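Local coordinates for hypothetical protein, GDSL-like Lipase/Acylhydrolase family protein (Bacteroides uniformis, PDB 4M8K) that is a putative GDSL-like lipase or acylhydrolase, probably hydrolysing ester or acyl bonds in a substrate not yet identified, at residues A[62-74]-A[208-222]. Residues are numbered along the deposited sequence; the frame is centred on the assembly and turned at random. Where two conformers were deposited one is given.
Sequences ETWWYRFIHEHGF and VQGMQSIDAQVWESV
W219 carries its indole opposite its main-chain nitrogen (chi1 179°) and H72 turns its CG beside its own N, which brings the two rings together in a face-to-face stack. The imidazole lies over the five-membered ring of the indole, centroids 3.6 Å apart and planes only 9° from parallel, while H72 CB sits over the six-membered ring as a CH-pi contact. The imidazole is held between E71 CB and the indole, a place that suits a flat ring. W219 also offers the indole edge to F68 CE1, 3.9 Å from its CE3; replacing W219 by an alanine is likely to leave H72 without its stacking partner and a gap beside F68. F68 itself wedges among D215, V218, W219 and V222, its CE1 3.5 Å from V218 CG1. One turn earlier, W64 is the matching knob among M211, I214, D215 and V218. I214 CG2 packs against its indole near CG, offset toward the rim, and W65 CB covers the other side. M211 SE meets the ring edge 3.8 Å from W64 CD1, a Met-aromatic contact, and W64 NE1 is hydrogen-bonded to S31 OG. Alongside the two aromatic knobs, D215 sits as a third among W64, R67, F68 and E71. R67 NE donates to D215 OD2 (3.0 Å), the oxygen tilted out of the guanidinium plane. Q212 CG lies over one guanidinium face and E71 OE2 over the opposite one, the latter held by charge alone. E71 OE1 comes within 2.5 Å of D215 OD2, and R67 probably offsets the charge of the two acids. Near V208, a water donates to E62 O and V208 O. The helices cross at -46°, with W64, V218 and V222 reaching strand 165-170 beneath: knobs-into-holes packing of neighbouring helices on the parallel sheet of an alpha/beta GDSL-like hydrolase fold.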
ATOM      1  N   GLU A  62       6.508 -14.042   8.135  1.00 23.91           N
ATOM      2  CA  GLU A  62       5.220 -14.475   7.579  1.00 21.71           C
ATOM      3  C   GLU A  62       4.536 -13.363   6.796  1.00 22.18           C
ATOM      4  O   GLU A  62       3.565 -13.633   6.104  1.00 24.56           O
ATOM      5  CB  GLU A  62       4.282 -14.946   8.703  1.00 23.93           C
ATOM      6  CG  GLU A  62       4.720 -16.224   9.406  1.00 24.20           C
ATOM      7  CD  GLU A  62       4.195 -16.368  10.814  1.00 29.62           C
ATOM      8  OE1 GLU A  62       3.692 -15.397  11.412  1.00 24.45           O
ATOM      9  OE2 GLU A  62       4.266 -17.488  11.324  1.00 27.50           O
ATOM     10  N   THR A  63       4.991 -12.110   6.911  1.00 18.52           N
ATOM     11  CA  THR A  63       4.330 -10.990   6.200  1.00 20.26           C
ATOM     12  C   THR A  63       4.529 -11.118   4.679  1.00 20.11           C
ATOM     13  O   THR A  63       5.576 -11.625   4.246  1.00 21.43           O
ATOM     14  CB  THR A  63       4.820  -9.586   6.672  1.00 18.89           C
ATOM     15  OG1 THR A  63       6.198  -9.397   6.338  1.00 19.39           O
ATOM     16  CG2 THR A  63       4.626  -9.442   8.190  1.00 21.68           C
ATOM     17  N   TRP A  64       3.594 -10.584   3.887  1.00 25.49           N
ATOM     18  CA  TRP A  64       3.632 -10.725   2.437  1.00 21.34           C
ATOM     19  C   TRP A  64       4.893 -10.092   1.888  1.00 25.48           C
ATOM     20  O   TRP A  64       5.486 -10.608   0.954  1.00 26.06           O
ATOM     21  CB  TRP A  64       2.383 -10.133   1.743  1.00 24.62           C
ATOM     22  CG  TRP A  64       2.295  -8.605   1.719  1.00 22.97           C
ATOM     23  CD1 TRP A  64       1.681  -7.821   2.610  1.00 23.47           C
ATOM     24  CD2 TRP A  64       2.858  -7.748   0.738  1.00 22.65           C
ATOM     25  NE1 TRP A  64       1.799  -6.487   2.263  1.00 19.83           N
ATOM     26  CE2 TRP A  64       2.562  -6.418   1.125  1.00 24.19           C
ATOM     27  CE3 TRP A  64       3.644  -7.971  -0.413  1.00 23.21           C
ATOM     28  CZ2 TRP A  64       2.997  -5.302   0.385  1.00 23.20           C
ATOM     29  CZ3 TRP A  64       4.051  -6.886  -1.146  1.00 23.15           C
ATOM     30  CH2 TRP A  64       3.760  -5.542  -0.723  1.00 23.07           C
ATOM     31  N   TRP A  65       5.285  -8.940   2.456  1.00 25.71           N
ATOM     32  CA  TRP A  65       6.346  -8.097   1.870  1.00 21.73           C
ATOM     33  C   TRP A  65       7.749  -8.615   2.205  1.00 25.60           C
ATOM     34  O   TRP A  65       8.671  -8.476   1.393  1.00 24.33           O
ATOM     35  CB  TRP A  65       6.176  -6.581   2.245  1.00 24.92           C
ATOM     36  CG  TRP A  65       5.978  -6.362   3.670  1.00 18.17           C
ATOM     37  CD1 TRP A  65       4.803  -6.400   4.321  1.00 20.64           C
ATOM     38  CD2 TRP A  65       6.988  -6.243   4.649  1.00 19.71           C
ATOM     39  NE1 TRP A  65       5.015  -6.304   5.681  1.00 22.25           N
ATOM     40  CE2 TRP A  65       6.354  -6.180   5.898  1.00 19.89           C
ATOM     41  CE3 TRP A  65       8.385  -6.161   4.598  1.00 24.23           C
ATOM     42  CZ2 TRP A  65       7.065  -6.027   7.100  1.00 20.04           C
ATOM     43  CZ3 TRP A  65       9.100  -5.991   5.806  1.00 23.42           C
ATOM     44  CH2 TRP A  65       8.423  -5.911   7.023  1.00 20.96           C
ATOM     45  N   TYR A  66       7.913  -9.131   3.427  1.00 23.95           N
ATOM     46  CA  TYR A  66       9.149  -9.728   3.875  1.00 21.85           C
ATOM     47  C   TYR A  66       9.423 -10.957   3.021  1.00 23.58           C
ATOM     48  O   TYR A  66      10.545 -11.157   2.530  1.00 24.57           O
ATOM     49  CB  TYR A  66       9.081 -10.097   5.345  1.00 23.99           C
ATOM     50  CG  TYR A  66      10.388 -10.604   5.863  1.00 32.52           C
ATOM     51  CD1 TYR A  66      10.810 -11.892   5.576  1.00 32.37           C
ATOM     52  CD2 TYR A  66      11.223  -9.787   6.628  1.00 35.41           C
ATOM     53  CE1 TYR A  66      12.010 -12.349   6.038  1.00 35.81           C
ATOM     54  CE2 TYR A  66      12.433 -10.244   7.102  1.00 37.48           C
ATOM     55  CZ  TYR A  66      12.814 -11.524   6.789  1.00 38.33           C
ATOM     56  OH  TYR A  66      14.015 -11.991   7.206  1.00 47.38           O
ATOM     57  N   ARG A  67       8.373 -11.743   2.802  1.00 22.23           N
ATOM     58  CA  ARG A  67       8.422 -12.906   1.941  1.00 22.39           C
ATOM     59  C   ARG A  67       8.774 -12.500   0.554  1.00 22.77           C
ATOM     60  O   ARG A  67       9.699 -13.050  -0.052  1.00 27.00           O
ATOM     61  CB  ARG A  67       7.088 -13.656   1.942  1.00 21.61           C
ATOM     62  CG  ARG A  67       6.847 -14.484   3.197  1.00 25.61           C
ATOM     63  CD  ARG A  67       5.512 -15.226   3.097  1.00 28.26           C
ATOM     64  NE  ARG A  67       5.407 -16.095   1.910  1.00 30.84           N
ATOM     65  CZ  ARG A  67       5.755 -17.385   1.891  1.00 32.46           C
ATOM     66  NH1 ARG A  67       6.256 -17.975   2.960  1.00 34.57           N
ATOM     67  NH2 ARG A  67       5.605 -18.078   0.802  1.00 32.84           N
ATOM     68  N   PHE A  68       8.052 -11.520   0.035  1.00 22.32           N
ATOM     69  CA  PHE A  68       8.295 -11.060  -1.348  1.00 22.35           C
ATOM     70  C   PHE A  68       9.744 -10.601  -1.526  1.00 28.70           C
ATOM     71  O   PHE A  68      10.425 -10.957  -2.499  1.00 30.28           O
ATOM     72  CB  PHE A  68       7.322  -9.970  -1.723  1.00 20.16           C
ATOM     73  CG  PHE A  68       7.538  -9.376  -3.077  1.00 19.55           C
ATOM     74  CD1 PHE A  68       6.958  -9.933  -4.191  1.00 20.30           C
ATOM     75  CD2 PHE A  68       8.270  -8.231  -3.213  1.00 20.47           C
ATOM     76  CE1 PHE A  68       7.077  -9.350  -5.435  1.00 24.63           C
ATOM     77  CE2 PHE A  68       8.438  -7.658  -4.481  1.00 25.93           C
ATOM     78  CZ  PHE A  68       7.843  -8.218  -5.587  1.00 24.01           C
ATOM     79  N   ILE A  69      10.234  -9.846  -0.571  1.00 25.66           N
ATOM     80  CA  ILE A  69      11.583  -9.293  -0.704  1.00 25.32           C
ATOM     81  C   ILE A  69      12.639 -10.388  -0.595  1.00 26.07           C
ATOM     82  O   ILE A  69      13.510 -10.462  -1.442  1.00 28.55           O
ATOM     83  CB  ILE A  69      11.788  -8.106   0.254  1.00 28.35           C
ATOM     84  CG1 ILE A  69      11.032  -6.894  -0.308  1.00 25.94           C
ATOM     85  CG2 ILE A  69      13.261  -7.742   0.386  1.00 34.57           C
ATOM     86  CD1 ILE A  69      10.799  -5.820   0.723  1.00 33.32           C
ATOM     87  N   HIS A  70      12.527 -11.256   0.389  1.00 27.13           N
ATOM     88  CA  HIS A  70      13.578 -12.230   0.663  1.00 31.72           C
ATOM     89  C   HIS A  70      13.558 -13.408  -0.297  1.00 32.18           C
ATOM     90  O   HIS A  70      14.582 -14.001  -0.553  1.00 35.04           O
ATOM     91  CB  HIS A  70      13.520 -12.633   2.133  1.00 32.34           C
ATOM     92  CG  HIS A  70      13.915 -11.502   3.042  1.00 46.50           C
ATOM     93  ND1 HIS A  70      15.128 -11.456   3.689  1.00 56.55           N
ATOM     94  CD2 HIS A  70      13.285 -10.339   3.354  1.00 40.48           C
ATOM     95  CE1 HIS A  70      15.220 -10.335   4.384  1.00 60.61           C
ATOM     96  NE2 HIS A  70      14.113  -9.639   4.200  1.00 51.57           N
ATOM     97  N   GLU A  71      12.421 -13.670  -0.923  1.00 35.25           N
ATOM     98  CA  GLU A  71      12.325 -14.771  -1.853  1.00 28.67           C
ATOM     99  C   GLU A  71      12.866 -14.407  -3.214  1.00 32.97           C
ATOM    100  O   GLU A  71      13.232 -15.287  -3.947  1.00 27.12           O
ATOM    101  CB  GLU A  71      10.875 -15.248  -2.030  1.00 29.67           C
ATOM    102  CG  GLU A  71      10.379 -16.087  -0.863  1.00 29.67           C
ATOM    103  CD  GLU A  71       8.875 -16.025  -0.656  1.00 29.69           C
ATOM    104  OE1 GLU A  71       8.120 -15.538  -1.548  1.00 30.53           O
ATOM    105  OE2 GLU A  71       8.456 -16.416   0.451  1.00 33.10           O
ATOM    106  N   HIS A  72      12.926 -13.128  -3.562  1.00 34.28           N
ATOM    107  CA  HIS A  72      13.118 -12.760  -4.976  1.00 33.81           C
ATOM    108  C   HIS A  72      14.316 -11.822  -5.243  1.00 29.37           C
ATOM    109  O   HIS A  72      14.366 -11.170  -6.276  1.00 35.67           O
ATOM    110  CB  HIS A  72      11.820 -12.136  -5.501  1.00 28.07           C
ATOM    111  CG  HIS A  72      10.648 -13.064  -5.417  1.00 29.71           C
ATOM    112  ND1 HIS A  72      10.617 -14.266  -6.082  1.00 34.10           N
ATOM    113  CD2 HIS A  72       9.479 -12.983  -4.746  1.00 28.82           C
ATOM    114  CE1 HIS A  72       9.494 -14.897  -5.816  1.00 31.70           C
ATOM    115  NE2 HIS A  72       8.784 -14.146  -5.004  1.00 31.29           N
ATOM    116  N   GLY A  73      15.246 -11.741  -4.310  1.00 34.29           N
ATOM    117  CA  GLY A  73      16.526 -11.046  -4.566  1.00 40.56           C
ATOM    118  C   GLY A  73      16.450  -9.535  -4.442  1.00 40.89           C
ATOM    119  O   GLY A  73      17.214  -8.802  -5.084  1.00 36.28           O
ATOM    120  N   PHE A  74      15.508  -9.059  -3.632  1.00 36.37           N
ATOM    121  CA  PHE A  74      15.342  -7.626  -3.481  1.00 27.48           C
ATOM    122  C   PHE A  74      15.942  -7.208  -2.170  1.00 28.71           C
ATOM    123  O   PHE A  74      16.300  -8.011  -1.354  1.00 28.21           O
ATOM    124  CB  PHE A  74      13.855  -7.261  -3.510  1.00 25.42           C
ATOM    125  CG  PHE A  74      13.213  -7.454  -4.863  1.00 27.67           C
ATOM    126  CD1 PHE A  74      13.775  -6.917  -6.001  1.00 29.64           C
ATOM    127  CD2 PHE A  74      12.043  -8.209  -4.994  1.00 27.93           C
ATOM    128  CE1 PHE A  74      13.207  -7.116  -7.251  1.00 30.94           C
ATOM    129  CE2 PHE A  74      11.453  -8.392  -6.252  1.00 28.37           C
ATOM    130  CZ  PHE A  74      12.023  -7.833  -7.382  1.00 30.09           C
ATOM    131  N   VAL A 208      -1.626 -16.009   7.903  1.00 21.24           N
ATOM    132  CA  VAL A 208      -0.376 -16.521   7.393  1.00 22.74           C
ATOM    133  C   VAL A 208      -0.583 -17.008   5.972  1.00 20.79           C
ATOM    134  O   VAL A 208       0.180 -16.665   5.082  1.00 24.75           O
ATOM    135  CB  VAL A 208       0.156 -17.648   8.273  1.00 19.40           C
ATOM    136  CG1 VAL A 208       1.280 -18.439   7.551  1.00 25.96           C
ATOM    137  CG2 VAL A 208       0.697 -17.083   9.567  1.00 23.88           C
ATOM    138  N   GLN A 209      -1.649 -17.791   5.773  1.00 22.02           N
ATOM    139  CA  GLN A 209      -2.046 -18.204   4.422  1.00 24.07           C
ATOM    140  C   GLN A 209      -2.325 -17.026   3.454  1.00 23.05           C
ATOM    141  O   GLN A 209      -1.867 -17.015   2.288  1.00 20.41           O
ATOM    142  CB  GLN A 209      -3.285 -19.106   4.515  1.00 27.09           C
ATOM    143  CG  GLN A 209      -3.846 -19.479   3.157  1.00 33.93           C
ATOM    144  CD  GLN A 209      -5.115 -20.306   3.237  1.00 44.04           C
ATOM    145  OE1 GLN A 209      -5.691 -20.527   4.316  1.00 29.32           O
ATOM    146  NE2 GLN A 209      -5.584 -20.727   2.079  1.00 40.79           N
ATOM    147  N   GLY A 210      -3.118 -16.063   3.905  1.00 22.99           N
ATOM    148  CA  GLY A 210      -3.410 -14.884   3.110  1.00 23.62           C
ATOM    149  C   GLY A 210      -2.148 -14.119   2.701  1.00 22.81           C
ATOM    150  O   GLY A 210      -2.036 -13.667   1.542  1.00 24.79           O
HETATM  151  N   MSE A 211      -1.203 -13.994   3.620  1.00 20.86           N
HETATM  152  CA  MSE A 211       0.065 -13.311   3.330  1.00 20.88           C
HETATM  153  C   MSE A 211       0.834 -14.022   2.234  1.00 22.58           C
HETATM  154  O   MSE A 211       1.442 -13.360   1.369  1.00 24.70           O
HETATM  155  CB  MSE A 211       0.955 -13.232   4.564  1.00 19.41           C
HETATM  156  CG  MSE A 211       0.489 -12.337   5.651  1.00 19.32           C
HETATM  157 SE   MSE A 211       0.375 -10.442   5.096  0.75 20.33          SE
HETATM  158  CE  MSE A 211       0.111  -9.644   6.873  1.00 17.91           C
ATOM    159  N   GLN A 212       0.800 -15.360   2.236  1.00 23.02           N
ATOM    160  CA  GLN A 212       1.454 -16.126   1.177  1.00 24.12           C
ATOM    161  C   GLN A 212       0.826 -15.879  -0.161  1.00 23.79           C
ATOM    162  O   GLN A 212       1.525 -15.744  -1.179  1.00 25.12           O
ATOM    163  CB  GLN A 212       1.424 -17.622   1.455  1.00 26.25           C
ATOM    164  CG  GLN A 212       2.192 -18.029   2.709  1.00 29.56           C
ATOM    165  CD  GLN A 212       2.487 -19.525   2.756  1.00 43.56           C
ATOM    166  OE1 GLN A 212       2.119 -20.272   1.855  1.00 43.44           O
ATOM    167  NE2 GLN A 212       3.151 -19.960   3.805  1.00 41.66           N
ATOM    168  N   SER A 213      -0.500 -15.829  -0.166  1.00 26.08           N
ATOM    169  CA  SER A 213      -1.237 -15.575  -1.412  1.00 28.21           C
ATOM    170  C   SER A 213      -0.910 -14.201  -1.965  1.00 23.60           C
ATOM    171  O   SER A 213      -0.777 -14.038  -3.204  1.00 23.54           O
ATOM    172  CB  SER A 213      -2.747 -15.754  -1.181  1.00 29.55           C
ATOM    173  OG  SER A 213      -3.026 -17.078  -0.740  1.00 25.97           O
ATOM    174  N   ILE A 214      -0.826 -13.197  -1.081  1.00 23.67           N
ATOM    175  CA  ILE A 214      -0.491 -11.818  -1.525  1.00 24.43           C
ATOM    176  C   ILE A 214       0.904 -11.789  -2.154  1.00 26.93           C
ATOM    177  O   ILE A 214       1.084 -11.319  -3.279  1.00 23.71           O
ATOM    178  CB  ILE A 214      -0.569 -10.760  -0.414  1.00 23.01           C
ATOM    179  CG1 ILE A 214      -2.008 -10.624   0.094  1.00 21.80           C
ATOM    180  CG2 ILE A 214      -0.037  -9.431  -0.937  1.00 21.95           C
ATOM    181  CD1 ILE A 214      -2.132  -9.793   1.374  1.00 21.22           C
ATOM    182  N   ASP A 215       1.869 -12.314  -1.423  1.00 21.74           N
ATOM    183  CA  ASP A 215       3.257 -12.514  -1.937  1.00 24.05           C
ATOM    184  C   ASP A 215       3.229 -13.116  -3.322  1.00 23.96           C
ATOM    185  O   ASP A 215       3.748 -12.522  -4.274  1.00 23.07           O
ATOM    186  CB  ASP A 215       4.049 -13.360  -0.914  1.00 24.40           C
ATOM    187  CG  ASP A 215       5.393 -13.910  -1.431  1.00 27.34           C
ATOM    188  OD1 ASP A 215       6.009 -13.351  -2.342  1.00 30.35           O
ATOM    189  OD2 ASP A 215       5.769 -14.967  -0.893  1.00 24.69           O
ATOM    190  N   ALA A 216       2.546 -14.257  -3.467  1.00 27.79           N
ATOM    191  CA  ALA A 216       2.550 -14.961  -4.737  1.00 28.65           C
ATOM    192  C   ALA A 216       1.889 -14.141  -5.832  1.00 26.14           C
ATOM    193  O   ALA A 216       2.427 -14.071  -6.923  1.00 25.05           O
ATOM    194  CB  ALA A 216       1.894 -16.348  -4.642  1.00 29.02           C
ATOM    195  N   GLN A 217       0.764 -13.498  -5.527  1.00 24.61           N
ATOM    196  CA  GLN A 217       0.061 -12.727  -6.530  1.00 26.76           C
ATOM    197  C   GLN A 217       0.807 -11.454  -6.947  1.00 30.42           C
ATOM    198  O   GLN A 217       0.758 -11.076  -8.112  1.00 23.52           O
ATOM    199  CB  GLN A 217      -1.368 -12.391  -6.056  1.00 29.27           C
ATOM    200  CG  GLN A 217      -2.277 -13.591  -6.168  1.00 28.20           C
ATOM    201  CD  GLN A 217      -3.633 -13.376  -5.535  1.00 32.99           C
ATOM    202  OE1 GLN A 217      -4.260 -12.317  -5.688  1.00 24.55           O
ATOM    203  NE2 GLN A 217      -4.107 -14.402  -4.821  1.00 27.65           N
ATOM    204  N   VAL A 218       1.457 -10.771  -6.001  1.00 24.93           N
ATOM    205  CA  VAL A 218       2.320  -9.627  -6.353  1.00 26.17           C
ATOM    206  C   VAL A 218       3.443 -10.110  -7.304  1.00 29.28           C
ATOM    207  O   VAL A 218       3.704  -9.488  -8.348  1.00 30.04           O
ATOM    208  CB  VAL A 218       2.854  -8.903  -5.090  1.00 28.56           C
ATOM    209  CG1 VAL A 218       3.900  -7.863  -5.449  1.00 31.95           C
ATOM    210  CG2 VAL A 218       1.705  -8.236  -4.330  1.00 25.60           C
ATOM    211  N   TRP A 219       4.057 -11.246  -6.991  1.00 29.19           N
ATOM    212  CA  TRP A 219       5.168 -11.761  -7.803  1.00 28.78           C
ATOM    213  C   TRP A 219       4.695 -12.153  -9.203  1.00 28.93           C
ATOM    214  O   TRP A 219       5.366 -11.828 -10.170  1.00 31.15           O
ATOM    215  CB  TRP A 219       5.895 -12.929  -7.098  1.00 32.46           C
ATOM    216  CG  TRP A 219       7.043 -13.541  -7.894  1.00 31.57           C
ATOM    217  CD1 TRP A 219       7.115 -14.823  -8.377  1.00 32.24           C
ATOM    218  CD2 TRP A 219       8.235 -12.888  -8.334  1.00 32.50           C
ATOM    219  NE1 TRP A 219       8.272 -15.000  -9.074  1.00 30.89           N
ATOM    220  CE2 TRP A 219       8.993 -13.841  -9.050  1.00 31.46           C
ATOM    221  CE3 TRP A 219       8.749 -11.600  -8.177  1.00 30.92           C
ATOM    222  CZ2 TRP A 219      10.226 -13.547  -9.597  1.00 32.47           C
ATOM    223  CZ3 TRP A 219       9.969 -11.308  -8.732  1.00 35.48           C
ATOM    224  CH2 TRP A 219      10.694 -12.273  -9.438  1.00 40.58           C
ATOM    225  N   GLU A 220       3.499 -12.729  -9.330  1.00 27.07           N
ATOM    226  CA  GLU A 220       2.912 -12.964 -10.654  1.00 32.73           C
ATOM    227  C   GLU A 220       2.949 -11.715 -11.535  1.00 34.01           C
ATOM    228  O   GLU A 220       3.216 -11.815 -12.720  1.00 39.61           O
ATOM    229  CB  GLU A 220       1.454 -13.458 -10.550  1.00 40.59           C
ATOM    230  CG  GLU A 220       1.242 -14.908 -10.099  1.00 53.69           C
ATOM    231  CD  GLU A 220      -0.232 -15.212  -9.746  1.00 64.47           C
ATOM    232  OE1 GLU A 220      -1.112 -14.561 -10.342  1.00 53.36           O
ATOM    233  OE2 GLU A 220      -0.527 -16.073  -8.863  1.00 54.12           O
ATOM    234  N   SER A 221       2.658 -10.538 -10.980  1.00 35.62           N
ATOM    235  CA  SER A 221       2.581  -9.319 -11.792  0.50 30.66           C
ATOM    236  C   SER A 221       3.952  -8.666 -11.966  1.00 32.05           C
ATOM    237  O   SER A 221       4.280  -8.170 -13.032  1.00 38.04           O
ATOM    238  CB  SER A 221       1.583  -8.362 -11.154  0.50 31.60           C
ATOM    239  OG  SER A 221       0.328  -9.006 -11.114  0.50 29.11           O
ATOM    240  N   VAL A 222       4.765  -8.681 -10.924  1.00 29.25           N
ATOM    241  CA  VAL A 222       6.042  -7.980 -10.978  1.00 37.13           C
ATOM    242  C   VAL A 222       7.096  -8.741 -11.824  1.00 49.09           C
ATOM    243  O   VAL A 222       7.898  -8.108 -12.502  1.00 44.81           O
ATOM    244  CB  VAL A 222       6.552  -7.684  -9.549  1.00 31.63           C
ATOM    245  CG1 VAL A 222       7.951  -7.088  -9.528  1.00 43.74           C
ATOM    246  CG2 VAL A 222       5.613  -6.703  -8.826  1.00 29.55           C
TER
HETATM  247  O   HOH W   1       2.835 -16.161   5.482  1.00 23.70           O